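Local atomic coordinates of Asp (Solanum tuberosum, PDB entry 3RFI), a protein that forms the saposin-like domain (plant-specific insert) of a potato aspartic protease and, like other saposin-like proteins, probably interacts with membrane lipids. Residues A[28-32]-A[33-37]. Sequence-based numbering, arbitrary orientation.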
loop_
_atom_site.group_PDB
_atom_site.type_symbol
_atom_site.label_atom_id
_atom_site.label_comp_id
_atom_site.label_asym_id
_atom_site.label_seq_id
_atom_site.Cartn_x
_atom_site.Cartn_y
_atom_site.Cartn_z
ATOM N N SER A 28 -3.310 1.230 5.243
ATOM C CA SER A 28 -4.438 1.705 6.051
ATOM C C SER A 28 -5.119 2.930 5.457
ATOM O O SER A 28 -6.314 3.210 5.766
ATOM C CB SER A 28 -3.998 1.991 7.491
ATOM O OG SER A 28 -3.809 0.753 8.162
ATOM N N GLY A 29 -4.386 3.640 4.588
ATOM C CA GLY A 29 -4.939 4.817 3.920
ATOM C C GLY A 29 -5.890 4.427 2.783
ATOM O O GLY A 29 -6.706 5.225 2.360
ATOM N N VAL A 30 -5.841 3.207 2.300
ATOM C CA VAL A 30 -6.821 2.841 1.254
ATOM C C VAL A 30 -8.267 2.865 1.767
ATOM O O VAL A 30 -8.542 2.380 2.852
ATOM C CB VAL A 30 -6.449 1.614 0.465
ATOM C CG1 VAL A 30 -5.572 0.715 1.159
ATOM C CG2 VAL A 30 -7.698 0.861 -0.058
ATOM N N ARG A 31 -9.177 3.481 1.018
ATOM C CA ARG A 31 -10.565 3.578 1.483
ATOM C C ARG A 31 -11.415 2.812 0.523
ATOM O O ARG A 31 -11.547 3.229 -0.599
ATOM C CB ARG A 31 -11.033 5.033 1.548
ATOM C CG ARG A 31 -10.367 5.825 2.700
ATOM C CD ARG A 31 -10.444 7.331 2.439
ATOM N NE ARG A 31 -9.859 7.733 1.145
ATOM C CZ ARG A 31 -9.211 8.887 0.927
ATOM N NH1 ARG A 31 -9.026 9.773 1.917
ATOM N NH2 ARG A 31 -8.733 9.157 -0.286
ATOM N N PRO A 32 -11.947 1.654 0.956
ATOM C CA PRO A 32 -12.735 0.786 0.078
ATOM C C PRO A 32 -13.796 1.594 -0.607
ATOM O O PRO A 32 -14.046 1.404 -1.782
ATOM C CB PRO A 32 -13.380 -0.189 1.089
ATOM C CG PRO A 32 -12.241 -0.394 1.993
ATOM C CD PRO A 32 -11.786 1.036 2.289
ATOM N N ASP A 33 -14.454 2.480 0.121
ATOM C CA ASP A 33 -15.523 3.229 -0.521
ATOM C C ASP A 33 -15.106 4.147 -1.655
ATOM O O ASP A 33 -15.808 4.282 -2.667
ATOM C CB ASP A 33 -16.437 3.927 0.480
ATOM C CG ASP A 33 -15.748 4.991 1.297
ATOM O OD1 ASP A 33 -16.495 5.751 1.929
ATOM O OD2 ASP A 33 -14.498 5.075 1.364
ATOM N N GLN A 34 -13.939 4.741 -1.491
ATOM C CA GLN A 34 -13.371 5.652 -2.474
ATOM C C GLN A 34 -12.907 4.857 -3.679
ATOM O O GLN A 34 -13.118 5.273 -4.812
ATOM C CB GLN A 34 -12.146 6.335 -1.854
ATOM C CG GLN A 34 -11.994 7.673 -2.281
ATOM C CD GLN A 34 -13.226 8.526 -1.962
ATOM O OE1 GLN A 34 -13.627 8.701 -0.789
ATOM N NE2 GLN A 34 -13.828 9.069 -3.014
ATOM N N VAL A 35 -12.243 3.737 -3.416
ATOM C CA VAL A 35 -11.726 2.893 -4.482
ATOM C C VAL A 35 -12.932 2.360 -5.265
ATOM O O VAL A 35 -12.964 2.455 -6.479
ATOM C CB VAL A 35 -10.960 1.682 -3.926
ATOM C CG1 VAL A 35 -10.615 0.742 -5.066
ATOM C CG2 VAL A 35 -9.648 2.113 -3.328
ATOM N N CYS A 36 -13.943 1.882 -4.542
ATOM C CA CYS A 36 -15.179 1.376 -5.182
ATOM C C CYS A 36 -15.982 2.427 -5.927
ATOM O O CYS A 36 -16.570 2.141 -6.967
ATOM C CB CYS A 36 -15.988 0.694 -4.115
ATOM S SG CYS A 36 -15.082 -0.843 -3.707
ATOM N N SER A 37 -15.982 3.652 -5.428
ATOM C CA SER A 37 -16.543 4.766 -6.177
ATOM C C SER A 37 -15.787 5.047 -7.493
ATOM O O SER A 37 -16.404 5.229 -8.543
ATOM C CB SER A 37 -16.588 6.022 -5.318
ATOM O OG SER A 37 -17.619 5.897 -4.372
#
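The chi1 of Arg-31 (-71°) sets CG anti to its carbonyl carbon and the chain bends at chi3, while Gln-34 bends at chi2 (58°); the two side chains therefore run alongside each other, pointing the same way. CB of Arg-31 makes an aliphatic contact with CB of Gln-34 at 3.8 Å. Farther out, NE of Arg-31 packs against CG of Gln-34 at 4.0 Å, in van der Waals contact, and the guanidinium and amide planes stand nearly perpendicular. On Asp-33 the carboxylate folds back along the chain, bringing OD2 to 3.5 Å from CB of Arg-31; the guanidinium itself is not in contact with it.

Helix 32-38 starts here, with Arg-31 at its N-cap. The carbonyl O of Arg-31 takes a straight bond from Val-35 N (2.9 Å, 169° at the hydrogen) plus a weak, bent one from Gln-34 N. Pro-32 follows as the first helical residue, where a missing N-H costs no helix bond, and its O accepts Cys-36 N at 2.8 Å. CG2 of Val-30 meets CG2 of Val-35 at 4.0 Å, joining the linker to the first turn.

Val-30 and Arg-31 make the break between helix 6-29 and helix 32-38, an N-capped restart within the disulfide-linked helical saposin-like fold. Val-30 and Pro-32 touch Gln-84 of helix 71-87, Asp-33 touches Glu-77, and the Cys-36 to Cys-76 disulfide ties the short helix to that same long helix.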